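Local coordinates for protein putative aminooxidase (Propionibacterium acnes, PDB 2BA9) that isomerises polyunsaturated fatty acids, producing conjugated linoleic acid, and binds flavin-adenine dinucleotide, probably as cofactor, in a fold related to flavin-containing amine oxidoreductases, at residues Trp161-Phe165 / Val181-Phe187; Val176-Tyr180 / Phe371-Ser376. All coordinates share one frame; numbering follows the deposited sequence.

Interaction 1. Residues Trp161-Phe165 / Val181-Phe187; sequences WINPF and VLKYLDF. With NA (sodium ion), chain B.
W161 and Y184 each send a side-chain donor to a carbonyl of the other segment, from different first torsions. The indole of W161 stands at chi1 -106°, away from the usual staggered values, which turns its N-H edge to the carbonyl of L185; Y184 carries CG anti to its own N (chi1 160°), and its phenol extends to the carbonyl of P164. The first bond, W161 NE1 to L185 O at 3.0 Å, is well formed: 156° at the hydrogen, with the oxygen close to the indole plane and the donor on a carbonyl lone pair. In the second, Y184 OH donates to P164 O at 2.8 Å, the hydroxyl tilted from the carbonyl plane.

Between these bonds the packing is apolar. V181 splits its two methyls: CG1 meets W161 CD1 at 3.5 Å, while CG2 lies over one face of the F165 ring, 4.0 Å from its centroid, as a CH-pi contact. The edges of F165 and Y184 meet at CD1 and CD2, and L185 sends CD1 toward F165 CB and CD2 toward P164 CB.

L185, the first residue past helix 178-184, centres an inverse gamma turn, and D186 then N-caps the next helix. Just before the turn in sequence, K183 O binds sodium at 2.5 Å, E410 and three waters completing the site; one water donates to Y184 O, another to D186 OD2. Two side-chain donors thus satisfy buried carbonyls on opposite segments, one in the 162-165 turn and one at the helix break, tying the two backbones together, the 181-187 one being also the segment that binds sodium.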
loop_
_atom_site.group_PDB
_atom_site.type_symbol
_atom_site.label_atom_id
_atom_site.label_comp_id
_atom_site.label_asym_id
_atom_site.label_seq_id
_atom_site.Cartn_x
_atom_site.Cartn_y
_atom_site.Cartn_z
ATOM N N TRP A 161 -10.134 -9.759 -9.994
ATOM C CA TRP A 161 -9.308 -9.351 -8.842
ATOM C C TRP A 161 -7.922 -8.821 -9.212
ATOM O O TRP A 161 -7.341 -8.032 -8.478
ATOM C CB TRP A 161 -9.154 -10.533 -7.871
ATOM C CG TRP A 161 -9.967 -10.405 -6.627
ATOM C CD1 TRP A 161 -9.551 -9.913 -5.435
ATOM C CD2 TRP A 161 -11.335 -10.792 -6.448
ATOM N NE1 TRP A 161 -10.567 -9.957 -4.521
ATOM C CE2 TRP A 161 -11.680 -10.490 -5.118
ATOM C CE3 TRP A 161 -12.305 -11.351 -7.288
ATOM C CZ2 TRP A 161 -12.950 -10.745 -4.599
ATOM C CZ3 TRP A 161 -13.565 -11.595 -6.777
ATOM C CH2 TRP A 161 -13.881 -11.285 -5.445
ATOM N N ILE A 162 -7.408 -9.251 -10.354
ATOM C CA ILE A 162 -6.025 -8.989 -10.705
ATOM C C ILE A 162 -5.749 -7.524 -11.061
ATOM O O ILE A 162 -4.681 -7.012 -10.764
ATOM C CB ILE A 162 -5.547 -9.903 -11.838
ATOM C CG1 ILE A 162 -4.008 -9.923 -11.896
ATOM C CG2 ILE A 162 -6.173 -9.503 -13.174
ATOM C CD1 ILE A 162 -3.461 -10.939 -12.870
ATOM N N ASN A 163 -6.713 -6.862 -11.686
ATOM C CA ASN A 163 -6.487 -5.525 -12.227
ATOM C C ASN A 163 -6.219 -4.450 -11.150
ATOM O O ASN A 163 -5.287 -3.658 -11.289
ATOM C CB ASN A 163 -7.649 -5.144 -13.147
ATOM C CG ASN A 163 -7.835 -6.128 -14.283
ATOM O OD1 ASN A 163 -6.879 -6.455 -14.987
ATOM N ND2 ASN A 163 -9.067 -6.612 -14.472
ATOM N N PRO A 164 -7.014 -4.423 -10.059
ATOM C CA PRO A 164 -6.668 -3.549 -8.932
ATOM C C PRO A 164 -5.633 -4.128 -7.970
ATOM O O PRO A 164 -5.403 -3.553 -6.899
ATOM C CB PRO A 164 -8.001 -3.396 -8.191
ATOM C CG PRO A 164 -9.003 -4.138 -8.954
ATOM C CD PRO A 164 -8.272 -5.119 -9.791
ATOM N N PHE A 165 -5.031 -5.266 -8.317
ATOM C CA PHE A 165 -4.060 -5.870 -7.422
ATOM C C PHE A 165 -2.652 -5.859 -7.994
ATOM O O PHE A 165 -1.810 -5.082 -7.534
ATOM C CB PHE A 165 -4.470 -7.281 -6.989
ATOM C CG PHE A 165 -3.662 -7.788 -5.831
ATOM C CD1 PHE A 165 -3.996 -7.417 -4.528
ATOM C CD2 PHE A 165 -2.526 -8.569 -6.042
ATOM C CE1 PHE A 165 -3.236 -7.847 -3.449
ATOM C CE2 PHE A 165 -1.768 -9.012 -4.967
ATOM C CZ PHE A 165 -2.126 -8.662 -3.665
ATOM N N VAL A 181 -4.699 -10.348 -0.224
ATOM C CA VAL A 181 -5.555 -9.945 -1.347
ATOM C C VAL A 181 -6.935 -9.564 -0.833
ATOM O O VAL A 181 -7.453 -8.494 -1.172
ATOM C CB VAL A 181 -5.705 -11.069 -2.409
ATOM C CG1 VAL A 181 -6.677 -10.627 -3.556
ATOM C CG2 VAL A 181 -4.304 -11.506 -2.949
ATOM N N LEU A 182 -7.491 -10.447 0.004
ATOM C CA LEU A 182 -8.881 -10.373 0.428
ATOM C C LEU A 182 -9.139 -9.401 1.598
ATOM O O LEU A 182 -10.292 -9.026 1.851
ATOM C CB LEU A 182 -9.404 -11.785 0.710
ATOM C CG LEU A 182 -9.516 -12.631 -0.576
ATOM C CD1 LEU A 182 -9.653 -14.123 -0.288
ATOM C CD2 LEU A 182 -10.694 -12.130 -1.430
ATOM N N LYS A 183 -8.072 -8.980 2.279
ATOM C CA LYS A 183 -8.140 -7.891 3.265
ATOM C C LYS A 183 -8.187 -6.516 2.590
ATOM O O LYS A 183 -8.828 -5.600 3.104
ATOM C CB LYS A 183 -6.979 -7.973 4.277
ATOM C CG LYS A 183 -7.179 -9.090 5.302
ATOM C CD LYS A 183 -6.059 -9.198 6.333
ATOM C CE LYS A 183 -6.227 -10.452 7.169
ATOM N NZ LYS A 183 -7.551 -10.522 7.891
ATOM N N TYR A 184 -7.513 -6.377 1.451
ATOM C CA TYR A 184 -7.650 -5.209 0.573
ATOM C C TYR A 184 -8.895 -5.342 -0.303
ATOM O O TYR A 184 -9.902 -4.632 -0.103
ATOM C CB TYR A 184 -6.371 -5.045 -0.269
ATOM C CG TYR A 184 -6.472 -4.226 -1.546
ATOM C CD1 TYR A 184 -7.343 -3.141 -1.652
ATOM C CD2 TYR A 184 -5.664 -4.525 -2.641
ATOM C CE1 TYR A 184 -7.434 -2.421 -2.812
ATOM C CE2 TYR A 184 -5.732 -3.792 -3.804
ATOM C CZ TYR A 184 -6.614 -2.735 -3.888
ATOM O OH TYR A 184 -6.708 -1.988 -5.039
ATOM N N LEU A 185 -8.851 -6.260 -1.256
ATOM C CA LEU A 185 -10.002 -6.504 -2.123
ATOM C C LEU A 185 -10.941 -7.502 -1.474
ATOM O O LEU A 185 -11.090 -8.637 -1.928
ATOM C CB LEU A 185 -9.565 -6.967 -3.510
ATOM C CG LEU A 185 -8.885 -5.909 -4.388
ATOM C CD1 LEU A 185 -8.190 -6.578 -5.558
ATOM C CD2 LEU A 185 -9.873 -4.872 -4.897
ATOM N N ASP A 186 -11.579 -7.077 -0.393
ATOM C CA ASP A 186 -12.670 -7.851 0.163
ATOM C C ASP A 186 -13.836 -7.704 -0.802
ATOM O O ASP A 186 -13.774 -6.895 -1.747
ATOM C CB ASP A 186 -13.024 -7.452 1.606
ATOM C CG ASP A 186 -13.435 -5.998 1.764
ATOM O OD1 ASP A 186 -13.430 -5.213 0.799
ATOM O OD2 ASP A 186 -13.747 -5.630 2.918
ATOM N N PHE A 187 -14.868 -8.509 -0.636
ATOM C CA PHE A 187 -15.877 -8.570 -1.690
ATOM C C PHE A 187 -16.488 -7.185 -1.976
ATOM O O PHE A 187 -16.719 -6.833 -3.122
ATOM C CB PHE A 187 -16.959 -9.596 -1.379
ATOM C CG PHE A 187 -17.815 -9.928 -2.561
ATOM C CD1 PHE A 187 -17.408 -10.890 -3.478
ATOM C CD2 PHE A 187 -19.006 -9.255 -2.776
ATOM C CE1 PHE A 187 -18.189 -11.186 -4.584
ATOM C CE2 PHE A 187 -19.794 -9.550 -3.865
ATOM C CZ PHE A 187 -19.380 -10.508 -4.781
HETATM NA NA NA B . -10.249 -4.161 4.587
HETATM O O HOH W 1 -10.733 -3.539 2.383
HETATM O O HOH W 2 -11.656 -5.738 4.366
HETATM O O HOH W 3 -9.130 -5.234 6.433
#

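Interaction 2. Residues Val176-Tyr180 / Phe371-Ser376; sequences VPAAY and FPHVSS
Y180 presents its ring as a wall to two aromatic residues of the 371-376 segment, both meeting it edge to face. F371 is the more nearly perpendicular, with planes at 88° and centroids 5.3 Å apart; its CZ does the touching, 3.6 Å from Y180 CG. H373 is turned somewhat less steeply, at 74°, and its closest approach comes from the methylene rather than the imidazole: H373 CB sits over the phenol face, displaced toward the rim, 3.9 Å from the ring centroid in a CH-pi contact. With chi1 at 63°, CG of H373 lies between backbone N and carbonyl carbon, folding the imidazole back over F371. There ND1 donates to F371 O at 2.7 Å, the acceptor almost in the imidazole plane, a bond that fixes the rotation of the ring.

The three residues form an aromatic cluster where the first turn of helix 178-184 packs against the end of strand 359-373, an outermost strand of the mixed seven-stranded sheet in this amine-oxidoreductase-type flavoprotein. F405 also meets the F371 ring, and H133 that of Y180.

Beyond the rings, the phenol oxygen takes the backbone N-H of V374, V374 N to Y180 OH being 3.2 Å, and is also hydrogen-bonded to Y384 OH, so two partners hold the hydroxyl beside V374. V374 CG2 packs against the same oxygen.

V176 approaches F371 from the opposite direction, its CG1 meeting CE2 in the plane of that ring at 3.9 Å. P177, at the N-cap position of the helix, lays CG against the backbone around V374 O and S376 N, each 3.6 Å away; V374 O is buried here without a hydrogen-bonding partner.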
loop_
_atom_site.group_PDB
_atom_site.type_symbol
_atom_site.label_atom_id
_atom_site.label_comp_id
_atom_site.label_asym_id
_atom_site.label_seq_id
_atom_site.Cartn_x
_atom_site.Cartn_y
_atom_site.Cartn_z
ATOM N N VAL A 176 1.612 -14.521 -3.936
ATOM C CA VAL A 176 1.149 -13.655 -2.827
ATOM C C VAL A 176 -0.021 -14.303 -2.092
ATOM O O VAL A 176 -1.029 -14.636 -2.720
ATOM C CB VAL A 176 0.711 -12.273 -3.313
ATOM C CG1 VAL A 176 -0.069 -11.528 -2.213
ATOM C CG2 VAL A 176 1.897 -11.464 -3.773
ATOM N N PRO A 177 0.104 -14.498 -0.764
ATOM C CA PRO A 177 -0.950 -15.178 -0.002
ATOM C C PRO A 177 -2.347 -14.538 -0.041
ATOM O O PRO A 177 -2.470 -13.299 0.010
ATOM C CB PRO A 177 -0.405 -15.156 1.438
ATOM C CG PRO A 177 1.075 -15.031 1.288
ATOM C CD PRO A 177 1.265 -14.164 0.093
ATOM N N ALA A 178 -3.378 -15.395 -0.065
ATOM C CA ALA A 178 -4.787 -14.967 -0.163
ATOM C C ALA A 178 -5.192 -13.903 0.869
ATOM O O ALA A 178 -5.956 -12.985 0.549
ATOM C CB ALA A 178 -5.722 -16.177 -0.063
ATOM N N ALA A 179 -4.670 -14.027 2.084
ATOM C CA ALA A 179 -4.998 -13.116 3.204
ATOM C C ALA A 179 -4.733 -11.635 2.906
ATOM O O ALA A 179 -5.468 -10.753 3.354
ATOM C CB ALA A 179 -4.221 -13.514 4.427
ATOM N N TYR A 180 -3.661 -11.356 2.187
ATOM C CA TYR A 180 -3.382 -9.983 1.788
ATOM C C TYR A 180 -4.425 -9.516 0.775
ATOM O O TYR A 180 -4.997 -8.439 0.925
ATOM C CB TYR A 180 -1.967 -9.861 1.211
ATOM C CG TYR A 180 -0.885 -10.178 2.211
ATOM C CD1 TYR A 180 -0.665 -9.353 3.315
ATOM C CD2 TYR A 180 -0.078 -11.298 2.056
ATOM C CE1 TYR A 180 0.326 -9.636 4.242
ATOM C CE2 TYR A 180 0.929 -11.590 2.972
ATOM C CZ TYR A 180 1.127 -10.763 4.071
ATOM O OH TYR A 180 2.135 -11.065 4.983
ATOM N N PHE A 371 4.636 -2.739 -0.648
ATOM C CA PHE A 371 3.985 -3.949 -0.173
ATOM C C PHE A 371 4.887 -4.920 0.576
ATOM O O PHE A 371 5.137 -6.020 0.089
ATOM C CB PHE A 371 3.280 -4.664 -1.344
ATOM C CG PHE A 371 2.459 -5.869 -0.921
ATOM C CD1 PHE A 371 1.709 -5.855 0.260
ATOM C CD2 PHE A 371 2.445 -7.013 -1.695
ATOM C CE1 PHE A 371 0.934 -6.948 0.644
ATOM C CE2 PHE A 371 1.692 -8.134 -1.306
ATOM C CZ PHE A 371 0.928 -8.092 -0.133
ATOM N N PRO A 372 5.365 -4.527 1.774
ATOM C CA PRO A 372 6.062 -5.534 2.560
ATOM C C PRO A 372 5.093 -6.635 2.948
ATOM O O PRO A 372 3.954 -6.365 3.340
ATOM C CB PRO A 372 6.524 -4.767 3.809
ATOM C CG PRO A 372 5.565 -3.591 3.903
ATOM C CD PRO A 372 5.303 -3.226 2.466
ATOM N N HIS A 373 5.545 -7.870 2.833
ATOM C CA HIS A 373 4.737 -9.016 3.191
ATOM C C HIS A 373 5.646 -10.227 3.419
ATOM O O HIS A 373 6.869 -10.130 3.265
ATOM C CB HIS A 373 3.698 -9.293 2.104
ATOM C CG HIS A 373 4.276 -9.657 0.777
ATOM N ND1 HIS A 373 4.824 -8.723 -0.082
ATOM C CD2 HIS A 373 4.346 -10.844 0.134
ATOM C CE1 HIS A 373 5.224 -9.325 -1.186
ATOM N NE2 HIS A 373 4.949 -10.612 -1.082
ATOM N N VAL A 374 5.041 -11.353 3.781
ATOM C CA VAL A 374 5.785 -12.617 3.915
ATOM C C VAL A 374 5.201 -13.679 2.975
ATOM O O VAL A 374 4.103 -13.514 2.422
ATOM C CB VAL A 374 5.879 -13.119 5.379
ATOM C CG1 VAL A 374 6.672 -12.116 6.237
ATOM C CG2 VAL A 374 4.485 -13.394 5.980
ATOM N N SER A 375 5.978 -14.739 2.773
ATOM C CA SER A 375 5.635 -15.791 1.845
ATOM C C SER A 375 4.525 -16.642 2.431
ATOM O O SER A 375 4.284 -16.635 3.653
ATOM C CB SER A 375 6.864 -16.669 1.556
ATOM O OG SER A 375 7.336 -17.280 2.753
ATOM N N SER A 376 3.849 -17.384 1.561
ATOM C CA SER A 376 2.822 -18.313 2.012
ATOM C C SER A 376 3.352 -19.270 3.097
ATOM O O SER A 376 2.711 -19.457 4.135
ATOM C CB SER A 376 2.259 -19.096 0.828
ATOM O OG SER A 376 1.226 -19.971 1.257
#

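How the interactions relate
Helix 178-184 serves both contacts: its first turn carries Y180 to the strand end in interaction 2, and its later part carries V181 and Y184, with L185 just past its end, to the 161-165 segment in interaction 1. The centres lie about 12 Å apart, yet the packing is continuous, since V176 CG1 is 3.8 Å from F165 CZ and 4.3 Å from V181 CG2. F405 bridges them further, its ring meeting both Y184 and F371. Between nearest atoms, bound flavin-adenine dinucleotide is about 5 Å from the Y184 side chain and about 8 Å from that of F371, so an aromatic residue of each contact lies near the cofactor. Sodium, bound by K183 O in interaction 1, is about 11 Å from the Y180 side chain.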